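Local coordinates for cytosine-specific methyltransferase (Escherichia coli O157:H7 EDL933, PDB 3G7U), which probably methylates cytosine in DNA at carbon 5, taking the methyl group from S-adenosyl-L-methionine, at residues A[80-84]-A[122-128]. Sequence-based numbering, arbitrary orientation.
Sequences PCQGF and GIMQEKY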
ATOM      1  N   PRO A  80      -6.608  12.296  -3.039  1.00 32.50           N
ATOM      2  CA  PRO A  80      -7.198  12.549  -1.730  1.00 32.31           C
ATOM      3  C   PRO A  80      -8.635  12.985  -1.897  1.00 33.91           C
ATOM      4  O   PRO A  80      -9.056  13.402  -2.965  1.00 34.11           O
ATOM      5  CB  PRO A  80      -6.370  13.717  -1.180  1.00 36.25           C
ATOM      6  CG  PRO A  80      -5.187  13.854  -2.095  1.00 30.63           C
ATOM      7  CD  PRO A  80      -5.657  13.350  -3.411  1.00 30.81           C
ATOM      8  N   CYS A  81      -9.393  12.872  -0.832  1.00 35.42           N
ATOM      9  CA  CYS A  81     -10.770  13.248  -0.866  1.00 39.37           C
ATOM     10  C   CYS A  81     -11.071  13.683   0.545  1.00 42.36           C
ATOM     11  O   CYS A  81     -10.527  13.102   1.477  1.00 42.55           O
ATOM     12  CB  CYS A  81     -11.596  12.018  -1.246  1.00 41.63           C
ATOM     13  SG  CYS A  81     -13.357  12.253  -1.235  1.00 39.81           S
ATOM     14  N   GLN A  82     -11.920  14.703   0.698  1.00 44.25           N
ATOM     15  CA  GLN A  82     -12.435  15.132   2.013  1.00 48.18           C
ATOM     16  C   GLN A  82     -13.068  13.953   2.793  1.00 48.22           C
ATOM     17  O   GLN A  82     -12.832  13.807   3.994  1.00 48.93           O
ATOM     18  CB  GLN A  82     -13.423  16.290   1.841  1.00 47.55           C
ATOM     19  CG  GLN A  82     -14.030  16.827   3.143  1.00 55.22           C
ATOM     20  CD  GLN A  82     -15.163  17.835   2.919  1.00 53.60           C
ATOM     21  OE1 GLN A  82     -15.328  18.401   1.828  1.00 56.73           O
ATOM     22  NE2 GLN A  82     -15.950  18.063   3.967  1.00 59.77           N
ATOM     23  N   GLY A  83     -13.837  13.109   2.097  1.00 45.71           N
ATOM     24  CA  GLY A  83     -14.320  11.845   2.661  1.00 47.88           C
ATOM     25  C   GLY A  83     -15.271  12.033   3.832  1.00 48.84           C
ATOM     26  O   GLY A  83     -16.160  12.884   3.786  1.00 46.45           O
ATOM     27  N   PHE A  84     -15.063  11.252   4.891  1.00 51.05           N
ATOM     28  CA  PHE A  84     -15.876  11.354   6.115  1.00 56.64           C
ATOM     29  C   PHE A  84     -15.473  12.511   7.054  1.00 59.93           C
ATOM     30  O   PHE A  84     -16.084  12.688   8.105  1.00 63.15           O
ATOM     31  CB  PHE A  84     -15.859  10.026   6.899  1.00 54.75           C
ATOM     32  CG  PHE A  84     -16.603   8.890   6.228  1.00 52.93           C
ATOM     33  CD1 PHE A  84     -17.948   9.012   5.888  1.00 50.84           C
ATOM     34  CD2 PHE A  84     -15.962   7.673   5.990  1.00 52.33           C
ATOM     35  CE1 PHE A  84     -18.637   7.955   5.284  1.00 51.87           C
ATOM     36  CE2 PHE A  84     -16.646   6.606   5.388  1.00 51.40           C
ATOM     37  CZ  PHE A  84     -17.990   6.752   5.034  1.00 51.00           C
ATOM     38  N   GLY A 122     -15.863   6.601   1.827  1.00 30.53           N
ATOM     39  CA  GLY A 122     -16.042   8.021   2.047  1.00 32.25           C
ATOM     40  C   GLY A 122     -16.233   8.691   0.704  1.00 34.39           C
ATOM     41  O   GLY A 122     -16.974   9.668   0.579  1.00 35.28           O
ATOM     42  N   ILE A 123     -15.555   8.143  -0.305  1.00 30.99           N
ATOM     43  CA  ILE A 123     -15.551   8.693  -1.678  1.00 32.27           C
ATOM     44  C   ILE A 123     -16.952   8.685  -2.330  1.00 32.58           C
ATOM     45  O   ILE A 123     -17.326   9.629  -3.038  1.00 33.66           O
ATOM     46  CB  ILE A 123     -14.447   7.955  -2.548  1.00 30.30           C
ATOM     47  CG1 ILE A 123     -14.316   8.527  -3.971  1.00 31.47           C
ATOM     48  CG2 ILE A 123     -14.682   6.454  -2.611  1.00 30.76           C
ATOM     49  CD1 ILE A 123     -14.102   9.987  -4.047  1.00 32.13           C
ATOM     50  N   MET A 124     -17.771   7.668  -2.033  1.00 33.19           N
ATOM     51  CA  MET A 124     -19.036   7.523  -2.756  1.00 29.94           C
ATOM     52  C   MET A 124     -20.176   8.381  -2.243  1.00 31.22           C
ATOM     53  O   MET A 124     -21.285   8.285  -2.777  1.00 32.96           O
ATOM     54  CB  MET A 124     -19.465   6.056  -2.871  1.00 25.93           C
ATOM     55  CG  MET A 124     -18.437   5.192  -3.559  1.00 34.55           C
ATOM     56  SD  MET A 124     -18.044   5.826  -5.214  1.00 28.69           S
ATOM     57  CE  MET A 124     -18.270   4.299  -6.001  1.00 39.86           C
ATOM     58  N   GLN A 125     -19.915   9.241  -1.253  1.00 32.56           N
ATOM     59  CA  GLN A 125     -20.974  10.098  -0.701  1.00 34.95           C
ATOM     60  C   GLN A 125     -21.614  11.094  -1.673  1.00 40.46           C
ATOM     61  O   GLN A 125     -20.961  11.622  -2.581  1.00 40.14           O
ATOM     62  CB  GLN A 125     -20.498  10.830   0.537  1.00 36.08           C
ATOM     63  CG  GLN A 125     -20.171   9.940   1.708  1.00 34.04           C
ATOM     64  CD  GLN A 125     -19.639  10.757   2.874  1.00 41.73           C
ATOM     65  OE1 GLN A 125     -20.406  11.414   3.595  1.00 38.45           O
ATOM     66  NE2 GLN A 125     -18.326  10.745   3.049  1.00 37.54           N
ATOM     67  N   GLU A 126     -22.901  11.352  -1.444  1.00 42.67           N
ATOM     68  CA  GLU A 126     -23.699  12.232  -2.292  1.00 45.99           C
ATOM     69  C   GLU A 126     -23.087  13.613  -2.456  1.00 45.46           C
ATOM     70  O   GLU A 126     -23.127  14.187  -3.546  1.00 46.77           O
ATOM     71  CB  GLU A 126     -25.139  12.357  -1.770  1.00 48.29           C
ATOM     72  CG  GLU A 126     -26.097  11.300  -2.315  1.00 56.85           C
ATOM     73  CD  GLU A 126     -25.934  11.060  -3.821  1.00 66.66           C
ATOM     74  OE1 GLU A 126     -26.052  12.026  -4.625  1.00 68.74           O
ATOM     75  OE2 GLU A 126     -25.682   9.889  -4.199  1.00 71.33           O
ATOM     76  N   LYS A 127     -22.498  14.125  -1.377  1.00 43.84           N
ATOM     77  CA  LYS A 127     -21.891  15.448  -1.378  1.00 45.71           C
ATOM     78  C   LYS A 127     -20.648  15.567  -2.269  1.00 47.91           C
ATOM     79  O   LYS A 127     -20.186  16.686  -2.533  1.00 50.41           O
ATOM     80  CB  LYS A 127     -21.533  15.860   0.041  1.00 43.43           C
ATOM     81  CG  LYS A 127     -20.498  14.988   0.677  1.00 42.58           C
ATOM     82  CD  LYS A 127     -19.893  15.752   1.812  1.00 49.45           C
ATOM     83  CE  LYS A 127     -19.548  14.837   2.939  1.00 52.79           C
ATOM     84  NZ  LYS A 127     -19.723  15.577   4.224  1.00 58.84           N
ATOM     85  N   TYR A 128     -20.112  14.428  -2.722  1.00 47.00           N
ATOM     86  CA  TYR A 128     -18.976  14.418  -3.649  1.00 43.97           C
ATOM     87  C   TYR A 128     -19.364  14.028  -5.060  1.00 44.84           C
ATOM     88  O   TYR A 128     -18.503  13.987  -5.947  1.00 43.29           O
ATOM     89  CB  TYR A 128     -17.874  13.481  -3.166  1.00 42.44           C
ATOM     90  CG  TYR A 128     -17.423  13.811  -1.789  1.00 42.87           C
ATOM     91  CD1 TYR A 128     -17.156  15.135  -1.423  1.00 46.41           C
ATOM     92  CD2 TYR A 128     -17.283  12.818  -0.836  1.00 42.52           C
ATOM     93  CE1 TYR A 128     -16.756  15.450  -0.138  1.00 45.65           C
ATOM     94  CE2 TYR A 128     -16.882  13.116   0.441  1.00 45.86           C
ATOM     95  CZ  TYR A 128     -16.621  14.434   0.787  1.00 46.26           C
ATOM     96  OH  TYR A 128     -16.241  14.725   2.073  1.00 46.38           O
TER
HETATM   97  O   HOH W   1     -17.556  14.880   5.516  1.00 51.85           O
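The phenol ring of Tyr128 lies between a sulfur and an aliphatic chain: Cys81 SG sits over one face, offset toward the rim and 4.2 Å from the ring centroid, while CG of the neighbouring Lys127 covers the centre of the opposite face. Gln82 OE1 and Gly83 O approach the edge of this ring near its plane. A second ring, that of Phe84, rests with one face on Gly122 CA, a CH-pi contact of 3.8 Å measured from that carbon to the ring centroid. The Gln125 amide meets the Phe84 ring obliquely, their planes 33° apart, with NE2 3.3 Å from CD1.

Cys81, the predicted active-site residue, is in the position of the Pro-Cys nucleophile of C5-cytosine methyltransferases, and its loop follows strand 74-77 of the Rossmann-like sheet. The partner loop follows strand 114-119, so the two loops leave the C-terminal ends of neighbouring parallel strands, where the predicted active site lies. With SG anti to the backbone N (chi1 176°), the thiol reaches across to the Tyr128 face and to Ile123 CD1, 3.7 Å from SG.

Gly83 O gathers the polar contacts. Tyr128 OH donates to Gly83 O over a short 2.5 Å, in the carbonyl plane and on a lone pair, and Gln125 NE2 adds a weak, bent bond to the same oxygen (131° at the hydrogen). A water bridges this oxygen to Lys127 NZ. The straighter bond of Gln125 NE2 runs to Gly122 O at 3.0 Å, on a lone pair in the carbonyl plane. NE2 thus links one carbonyl from each loop, and supplements the weak backbone bond of the type I turn Gly122 to Gln125. The aliphatic part of Gln82 packs on the Tyr128 hydroxyl, CB 3.2 Å from OH, while its own amide is held by Asn97 of helix 94-110 and by the carbonyl of Ser85.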